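Local coordinates for protein AncCDT-1 (Synthetic construct, PDB 5T0W) that binds arginine in this crystal structure and probably acts as an amino acid-binding protein, an ancestral precursor of cyclohexadienyl dehydratase, at residues A109-L114 and G141-Q146; K135-L140 and A164-E169. All coordinates share one frame; numbering follows the deposited sequence.

Contact 1. Residues A109-L114 and G141-Q146; sequences AGQTIL and GTTSEQ. With ARG (arginine), chain E.
The helix-start wall of the arginine pocket is tied to strand 107-115 by Gln111, which reaches Thr143 and Ser144 in the first turn of helix 143-151. The Gln111 chain leaves its strand with CG beside the backbone N and anti to the carbonyl carbon (chi1 -69°), and the chain then bends at chi2, which brings OE1 to Ser144 and NE2 alongside Thr143. OE1 accepts the hydroxyl of Ser144, with OG and OE1 modelled only 2.5 Å apart, a length too short to be taken literally at this resolution. The other end of the amide lies by Thr143, where NE2 and OG1 are 3.3 Å apart at an angle too poor for a hydrogen bond. NE2 is bonded instead to OD1 of Asp181, whose OD2 grips the ligand. Gln111 is thus a second-shell residue, joining the helix to a first-shell carboxylate.

The helix start forms one wall of the amino acid pocket, with the ligand carboxylate at its N-terminus. Thr143 N donates to O of the arginine ligand at 3.0 Å, with an angle of 149° at the hydrogen, and the helix dipole probably adds to the pull on that negative charge. Beside it, the Thr142 methyl CG2 lies 3.7 Å from the ligand's CB, against its aliphatic chain. Thr142 is also the N-cap: its OG1 takes a weak bond from Glu145 N at 3.4 Å while bonding to Gln139 O. The extended Glu145 side chain accepts Gly141 N at 2.8 Å on OE1, the N-H arriving 35° out of the carboxylate plane, and its OE2 forms a salt bridge with Lys149.

Contact 2. Residues K135-L140 and A164-E169; sequences KVAVQL and AEAFQE. With ARG (arginine), chain E.
Ala137 and Ala166 bring strand 135-139 and helix 163-171 together, their CA atoms 5.4 Å apart, the axes of segments 135-139 and 164-169 approaching to 7.5 Å and running nearly antiparallel at 166°. Both residues point their CB at the other segment, and the methyl CB atoms of Ala137 and Ala166 touch side by side, 4.0 Å apart. One helical turn further on, the backbone end of the Glu169 side chain joins them: its CB lies 4.3 Å from Ala137 CB. The carboxylate of Glu169 forms salt bridges with Arg158 and Arg174. Phe160 packs on Ala137 from the neighbouring strand and Met178 touches Ala166; both add to the apolar surroundings of the methyl pair. Val138 points the opposite way, toward Glu145 of helix 143-151 on the other face of the sheet.

At the strand's C-terminal end, Gln139 projects toward the ligand. With CG anti to the backbone N (chi1 177°) and the chain extended beyond it, OE1 accepts NH2 of the bound arginine at 2.8 Å, while NE2 is bonded to Glu161 O, which should fix how the amide is turned. A beta-alpha-beta crossover from 156-160 to 177-181, its helix passing over strand 135-139, with ligand-binding residues such as Gln139 and Asp181 at the strand ends, is characteristic of periplasmic binding protein lobes.

Overall arrangement
Contact 1 and contact 2 have centres about 11 Å apart and interlock along the chain, since strand 135-139 of contact 2 runs straight into the helix that contact 1 uses. That strand carries helix 143-151 on one face through Val138 and helix 163-171 on the other through Ala137. Contact 1 is partly buried, polar and shaped by the pocket; contact 2 is fully buried and apolar where strand and helix meet. They hold the ligand at different ends: contact 1 serves its carboxylate through a backbone N-H, contact 2 its guanidinium through a side-chain amide oxygen.

Contact 1. Residues A109-L114 and G141-Q146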
ATOM      1  N   ALA A 109      -5.461   3.780  -6.542  1.00 26.29           N
ATOM      2  CA  ALA A 109      -4.200   3.362  -7.190  1.00 26.17           C
ATOM      3  C   ALA A 109      -4.468   2.342  -8.279  1.00 26.13           C
ATOM      4  O   ALA A 109      -5.245   1.413  -8.098  1.00 25.62           O
ATOM      5  CB  ALA A 109      -3.262   2.744  -6.176  1.00 25.58           C
ATOM      6  N   GLY A 110      -3.797   2.529  -9.411  1.00 26.71           N
ATOM      7  CA  GLY A 110      -3.786   1.565 -10.487  1.00 27.02           C
ATOM      8  C   GLY A 110      -2.470   0.827 -10.460  1.00 26.99           C
ATOM      9  O   GLY A 110      -1.598   1.126  -9.644  1.00 26.42           O
ATOM     10  N   GLN A 111      -2.360  -0.177 -11.331  1.00 27.53           N
ATOM     11  CA  GLN A 111      -1.172  -1.013 -11.418  1.00 27.76           C
ATOM     12  C   GLN A 111      -0.332  -0.382 -12.484  1.00 28.75           C
ATOM     13  O   GLN A 111      -0.824  -0.100 -13.554  1.00 29.61           O
ATOM     14  CB  GLN A 111      -1.538  -2.464 -11.787  1.00 28.04           C
ATOM     15  CG  GLN A 111      -2.270  -3.214 -10.701  1.00 27.27           C
ATOM     16  CD  GLN A 111      -1.506  -3.112  -9.413  1.00 26.83           C
ATOM     17  OE1 GLN A 111      -0.351  -3.533  -9.343  1.00 27.52           O
ATOM     18  NE2 GLN A 111      -2.124  -2.551  -8.379  1.00 26.15           N
ATOM     19  N   THR A 112       0.959  -0.230 -12.202  1.00 28.91           N
ATOM     20  CA  THR A 112       1.933   0.279 -13.173  1.00 29.98           C
ATOM     21  C   THR A 112       3.129  -0.668 -13.335  1.00 30.35           C
ATOM     22  O   THR A 112       3.525  -1.348 -12.405  1.00 29.72           O
ATOM     23  CB  THR A 112       2.410   1.633 -12.712  1.00 30.27           C
ATOM     24  OG1 THR A 112       1.263   2.469 -12.571  1.00 29.97           O
ATOM     25  CG2 THR A 112       3.372   2.242 -13.689  1.00 31.92           C
ATOM     26  N   ILE A 113       3.651  -0.730 -14.556  1.00 31.60           N
ATOM     27  CA  ILE A 113       4.823  -1.534 -14.893  1.00 32.51           C
ATOM     28  C   ILE A 113       6.034  -0.629 -14.945  1.00 33.77           C
ATOM     29  O   ILE A 113       6.004   0.425 -15.547  1.00 34.49           O
ATOM     30  CB  ILE A 113       4.688  -2.191 -16.281  1.00 33.45           C
ATOM     31  CG1 ILE A 113       3.444  -3.065 -16.363  1.00 32.62           C
ATOM     32  CG2 ILE A 113       5.929  -3.010 -16.607  1.00 34.60           C
ATOM     33  CD1 ILE A 113       2.997  -3.341 -17.774  1.00 33.69           C
ATOM     34  N   LEU A 114       7.116  -1.088 -14.352  1.00 34.43           N
ATOM     35  CA  LEU A 114       8.369  -0.370 -14.331  1.00 36.24           C
ATOM     36  C   LEU A 114       9.398  -1.207 -15.063  1.00 38.08           C
ATOM     37  O   LEU A 114       9.469  -2.402 -14.832  1.00 37.60           O
ATOM     38  CB  LEU A 114       8.793  -0.206 -12.885  1.00 35.80           C
ATOM     39  CG  LEU A 114       9.295   1.150 -12.424  1.00 36.48           C
ATOM     40  CD1 LEU A 114       8.172   2.164 -12.542  1.00 35.87           C
ATOM     41  CD2 LEU A 114       9.743   1.054 -10.971  1.00 35.95           C
ATOM     42  N   GLY A 141       2.238 -11.182  -1.774  1.00 23.58           N
ATOM     43  CA  GLY A 141       0.955 -10.901  -1.132  1.00 24.60           C
ATOM     44  C   GLY A 141       0.273  -9.566  -1.479  1.00 23.70           C
ATOM     45  O   GLY A 141      -0.539  -9.095  -0.703  1.00 24.73           O
ATOM     46  N   THR A 142       0.575  -8.986  -2.646  1.00 22.31           N
ATOM     47  CA  THR A 142       0.006  -7.740  -3.061  1.00 22.08           C
ATOM     48  C   THR A 142      -0.923  -7.916  -4.247  1.00 22.91           C
ATOM     49  O   THR A 142      -0.920  -8.936  -4.903  1.00 23.06           O
ATOM     50  CB  THR A 142       1.078  -6.729  -3.458  1.00 20.66           C
ATOM     51  OG1 THR A 142       1.915  -7.296  -4.462  1.00 19.93           O
ATOM     52  CG2 THR A 142       1.925  -6.289  -2.279  1.00 20.39           C
ATOM     53  N   THR A 143      -1.699  -6.873  -4.551  1.00 23.84           N
ATOM     54  CA  THR A 143      -2.590  -6.900  -5.712  1.00 25.20           C
ATOM     55  C   THR A 143      -1.779  -6.939  -7.020  1.00 24.17           C
ATOM     56  O   THR A 143      -2.278  -7.423  -8.036  1.00 25.06           O
ATOM     57  CB  THR A 143      -3.585  -5.709  -5.748  1.00 26.94           C
ATOM     58  OG1 THR A 143      -2.873  -4.467  -5.776  1.00 26.01           O
ATOM     59  CG2 THR A 143      -4.478  -5.721  -4.543  1.00 28.78           C
ATOM     60  N   SER A 144      -0.540  -6.472  -6.983  1.00 22.87           N
ATOM     61  CA  SER A 144       0.309  -6.562  -8.133  1.00 22.39           C
ATOM     62  C   SER A 144       0.667  -8.033  -8.408  1.00 22.48           C
ATOM     63  O   SER A 144       0.752  -8.445  -9.564  1.00 22.54           O
ATOM     64  CB  SER A 144       1.556  -5.690  -7.935  1.00 21.48           C
ATOM     65  OG  SER A 144       1.218  -4.346  -7.640  1.00 22.03           O
ATOM     66  N   GLU A 145       0.921  -8.813  -7.354  1.00 23.06           N
ATOM     67  CA  GLU A 145       1.169 -10.252  -7.526  1.00 24.01           C
ATOM     68  C   GLU A 145      -0.027 -10.881  -8.207  1.00 25.46           C
ATOM     69  O   GLU A 145       0.131 -11.632  -9.157  1.00 25.51           O
ATOM     70  CB  GLU A 145       1.389 -10.979  -6.192  1.00 25.01           C
ATOM     71  CG  GLU A 145       1.756 -12.455  -6.347  1.00 26.22           C
ATOM     72  CD  GLU A 145       1.765 -13.214  -5.050  1.00 27.99           C
ATOM     73  OE1 GLU A 145       1.394 -12.636  -3.999  1.00 28.39           O
ATOM     74  OE2 GLU A 145       2.136 -14.422  -5.081  1.00 29.78           O
ATOM     75  N   GLN A 146      -1.209 -10.575  -7.683  1.00 27.04           N
ATOM     76  CA  GLN A 146      -2.419 -11.142  -8.186  1.00 29.31           C
ATOM     77  C   GLN A 146      -2.582 -10.734  -9.653  1.00 29.53           C
ATOM     78  O   GLN A 146      -2.975 -11.552 -10.480  1.00 30.58           O
ATOM     79  CB  GLN A 146      -3.680 -10.702  -7.388  1.00 31.42           C
ATOM     80  CG  GLN A 146      -4.747 -11.821  -7.256  1.00 34.47           C
ATOM     81  CD  GLN A 146      -6.227 -11.364  -7.336  1.00 37.53           C
ATOM     82  OE1 GLN A 146      -6.784 -10.780  -6.387  1.00 38.78           O
ATOM     83  NE2 GLN A 146      -6.879 -11.683  -8.454  1.00 39.11           N
TER
HETATM   84  N   ARG E 301      -1.946  -1.713  -2.745  1.00  7.68           N
HETATM   85  CA  ARG E 301      -1.357  -3.055  -2.836  1.00  7.57           C
HETATM   86  C   ARG E 301      -2.141  -3.952  -1.955  1.00  7.46           C
HETATM   87  O   ARG E 301      -2.010  -5.167  -2.105  1.00  7.30           O
HETATM   88  CB  ARG E 301       0.069  -3.047  -2.371  1.00  7.80           C
HETATM   89  CG  ARG E 301       0.168  -2.719  -0.909  1.00  8.38           C
HETATM   90  CD  ARG E 301       1.580  -2.947  -0.374  1.00  8.75           C
HETATM   91  NE  ARG E 301       1.811  -2.092   0.779  1.00  9.10           N
HETATM   92  CZ  ARG E 301       2.897  -2.144   1.533  1.00  9.46           C
HETATM   93  NH1 ARG E 301       3.044  -1.301   2.562  1.00  9.40           N
HETATM   94  NH2 ARG E 301       3.844  -3.030   1.253  1.00  9.64           N
HETATM   95  OXT ARG E 301      -2.888  -3.468  -1.082  1.00  7.36           O

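Contact 2. Residues K135-L140 and A164-E169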
ATOM      1  N   LYS A 135      10.731 -12.307 -17.051  1.00 31.58           N
ATOM      2  CA  LYS A 135      10.701 -12.394 -15.584  1.00 30.37           C
ATOM      3  C   LYS A 135      10.185 -11.080 -15.028  1.00 28.33           C
ATOM      4  O   LYS A 135      10.710 -10.020 -15.343  1.00 29.18           O
ATOM      5  CB  LYS A 135      12.097 -12.660 -15.001  1.00 32.93           C
ATOM      6  CG  LYS A 135      12.756 -13.969 -15.421  1.00 35.49           C
ATOM      7  CD  LYS A 135      14.223 -14.011 -14.986  1.00 38.94           C
ATOM      8  CE  LYS A 135      15.151 -14.722 -15.975  1.00 42.41           C
ATOM      9  NZ  LYS A 135      15.719 -16.002 -15.460  1.00 44.99           N
ATOM     10  N   VAL A 136       9.170 -11.157 -14.191  1.00 25.99           N
ATOM     11  CA  VAL A 136       8.579  -9.980 -13.560  1.00 24.47           C
ATOM     12  C   VAL A 136       8.579 -10.069 -12.055  1.00 23.53           C
ATOM     13  O   VAL A 136       8.178 -11.089 -11.524  1.00 23.27           O
ATOM     14  CB  VAL A 136       7.075  -9.926 -13.986  1.00 23.35           C
ATOM     15  CG1 VAL A 136       6.325  -8.800 -13.299  1.00 22.51           C
ATOM     16  CG2 VAL A 136       6.941  -9.881 -15.510  1.00 24.20           C
ATOM     17  N   ALA A 137       8.972  -8.986 -11.384  1.00 23.22           N
ATOM     18  CA  ALA A 137       9.092  -8.945  -9.936  1.00 22.73           C
ATOM     19  C   ALA A 137       7.932  -8.195  -9.304  1.00 21.21           C
ATOM     20  O   ALA A 137       7.446  -7.209  -9.848  1.00 20.94           O
ATOM     21  CB  ALA A 137      10.400  -8.281  -9.514  1.00 24.20           C
ATOM     22  N   VAL A 138       7.503  -8.670  -8.136  1.00 20.68           N
ATOM     23  CA  VAL A 138       6.423  -8.062  -7.398  1.00 19.73           C
ATOM     24  C   VAL A 138       6.608  -8.293  -5.923  1.00 20.02           C
ATOM     25  O   VAL A 138       7.306  -9.240  -5.510  1.00 21.02           O
ATOM     26  CB  VAL A 138       5.059  -8.670  -7.788  1.00 19.36           C
ATOM     27  CG1 VAL A 138       4.700  -8.368  -9.238  1.00 19.33           C
ATOM     28  CG2 VAL A 138       5.022 -10.161  -7.527  1.00 19.95           C
ATOM     29  N   GLN A 139       5.913  -7.495  -5.117  1.00 19.58           N
ATOM     30  CA  GLN A 139       5.898  -7.728  -3.687  1.00 20.05           C
ATOM     31  C   GLN A 139       4.942  -8.868  -3.327  1.00 20.45           C
ATOM     32  O   GLN A 139       3.821  -8.893  -3.785  1.00 20.26           O
ATOM     33  CB  GLN A 139       5.532  -6.476  -2.937  1.00 19.85           C
ATOM     34  CG  GLN A 139       5.433  -6.684  -1.415  1.00 20.60           C
ATOM     35  CD  GLN A 139       5.280  -5.389  -0.641  1.00 20.61           C
ATOM     36  OE1 GLN A 139       4.586  -4.441  -1.067  1.00 20.25           O
ATOM     37  NE2 GLN A 139       5.930  -5.323   0.498  1.00 21.41           N
ATOM     38  N   LEU A 140       5.402  -9.804  -2.516  1.00 21.55           N
ATOM     39  CA  LEU A 140       4.618 -10.974  -2.146  1.00 22.70           C
ATOM     40  C   LEU A 140       3.362 -10.587  -1.383  1.00 22.93           C
ATOM     41  O   LEU A 140       3.397  -9.748  -0.489  1.00 22.78           O
ATOM     42  CB  LEU A 140       5.461 -11.915  -1.270  1.00 24.66           C
ATOM     43  CG  LEU A 140       4.690 -13.150  -0.695  1.00 26.75           C
ATOM     44  CD1 LEU A 140       4.243 -14.183  -1.733  1.00 27.23           C
ATOM     45  CD2 LEU A 140       5.526 -13.795   0.394  1.00 29.17           C
ATOM     46  N   ALA A 164      11.646  -2.913  -2.173  1.00 46.79           N
ATOM     47  CA  ALA A 164      13.004  -2.446  -2.484  1.00 47.95           C
ATOM     48  C   ALA A 164      13.806  -3.526  -3.228  1.00 46.66           C
ATOM     49  O   ALA A 164      14.442  -3.220  -4.246  1.00 44.63           O
ATOM     50  CB  ALA A 164      13.735  -2.003  -1.234  1.00 51.65           C
ATOM     51  N   GLU A 165      13.711  -4.774  -2.764  1.00 46.05           N
ATOM     52  CA  GLU A 165      14.316  -5.887  -3.474  1.00 45.64           C
ATOM     53  C   GLU A 165      13.795  -6.079  -4.903  1.00 41.96           C
ATOM     54  O   GLU A 165      14.568  -6.387  -5.825  1.00 41.14           O
ATOM     55  CB  GLU A 165      14.048  -7.171  -2.753  1.00 48.91           C
ATOM     56  CG  GLU A 165      15.012  -7.484  -1.653  1.00 54.65           C
ATOM     57  CD  GLU A 165      14.716  -8.827  -1.037  1.00 58.02           C
ATOM     58  OE1 GLU A 165      13.591  -9.046  -0.524  1.00 59.94           O
ATOM     59  OE2 GLU A 165      15.621  -9.676  -1.091  1.00 62.14           O
ATOM     60  N   ALA A 166      12.482  -5.916  -5.087  1.00 38.52           N
ATOM     61  CA  ALA A 166      11.885  -6.034  -6.409  1.00 35.16           C
ATOM     62  C   ALA A 166      12.451  -4.975  -7.300  1.00 34.13           C
ATOM     63  O   ALA A 166      12.849  -5.250  -8.426  1.00 33.86           O
ATOM     64  CB  ALA A 166      10.384  -5.912  -6.341  1.00 34.23           C
ATOM     65  N   PHE A 167      12.507  -3.757  -6.785  1.00 34.69           N
ATOM     66  CA  PHE A 167      13.176  -2.658  -7.486  1.00 34.97           C
ATOM     67  C   PHE A 167      14.592  -3.068  -7.848  1.00 36.09           C
ATOM     68  O   PHE A 167      14.996  -2.970  -9.001  1.00 36.03           O
ATOM     69  CB  PHE A 167      13.153  -1.382  -6.621  1.00 36.24           C
ATOM     70  CG  PHE A 167      13.944  -0.234  -7.181  1.00 37.00           C
ATOM     71  CD1 PHE A 167      13.556   0.396  -8.356  1.00 35.82           C
ATOM     72  CD2 PHE A 167      15.078   0.218  -6.529  1.00 39.66           C
ATOM     73  CE1 PHE A 167      14.298   1.446  -8.880  1.00 37.31           C
ATOM     74  CE2 PHE A 167      15.823   1.259  -7.040  1.00 41.12           C
ATOM     75  CZ  PHE A 167      15.434   1.877  -8.217  1.00 40.02           C
ATOM     76  N   GLN A 168      15.331  -3.580  -6.877  1.00 38.23           N
ATOM     77  CA  GLN A 168      16.699  -4.033  -7.116  1.00 40.23           C
ATOM     78  C   GLN A 168      16.791  -5.136  -8.206  1.00 38.27           C
ATOM     79  O   GLN A 168      17.710  -5.113  -9.031  1.00 39.74           O
ATOM     80  CB  GLN A 168      17.330  -4.492  -5.798  1.00 43.47           C
ATOM     81  CG  GLN A 168      18.770  -4.978  -5.924  1.00 46.58           C
ATOM     82  CD  GLN A 168      19.545  -4.858  -4.618  1.00 50.04           C
ATOM     83  OE1 GLN A 168      18.962  -4.590  -3.561  1.00 51.80           O
ATOM     84  NE2 GLN A 168      20.850  -5.070  -4.685  1.00 51.78           N
ATOM     85  N   GLU A 169      15.851  -6.082  -8.211  1.00 35.60           N
ATOM     86  CA  GLU A 169      15.822  -7.123  -9.253  1.00 33.64           C
ATOM     87  C   GLU A 169      15.690  -6.607 -10.656  1.00 32.87           C
ATOM     88  O   GLU A 169      16.301  -7.161 -11.575  1.00 33.54           O
ATOM     89  CB  GLU A 169      14.694  -8.140  -9.082  1.00 31.61           C
ATOM     90  CG  GLU A 169      15.035  -9.430  -9.775  1.00 30.72           C
ATOM     91  CD  GLU A 169      15.726 -10.364  -8.836  1.00 31.82           C
ATOM     92  OE1 GLU A 169      16.565  -9.892  -8.015  1.00 33.07           O
ATOM     93  OE2 GLU A 169      15.405 -11.554  -8.926  1.00 31.20           O
TER
HETATM   94  N   ARG E 301      -1.946  -1.713  -2.745  1.00  7.68           N
HETATM   95  CA  ARG E 301      -1.357  -3.055  -2.836  1.00  7.57           C
HETATM   96  C   ARG E 301      -2.141  -3.952  -1.955  1.00  7.46           C
HETATM   97  O   ARG E 301      -2.010  -5.167  -2.105  1.00  7.30           O
HETATM   98  CB  ARG E 301       0.069  -3.047  -2.371  1.00  7.80           C
HETATM   99  CG  ARG E 301       0.168  -2.719  -0.909  1.00  8.38           C
HETATM  100  CD  ARG E 301       1.580  -2.947  -0.374  1.00  8.75           C
HETATM  101  NE  ARG E 301       1.811  -2.092   0.779  1.00  9.10           N
HETATM  102  CZ  ARG E 301       2.897  -2.144   1.533  1.00  9.46           C
HETATM  103  NH1 ARG E 301       3.044  -1.301   2.562  1.00  9.40           N
HETATM  104  NH2 ARG E 301       3.844  -3.030   1.253  1.00  9.64           N
HETATM  105  OXT ARG E 301      -2.888  -3.468  -1.082  1.00  7.36           O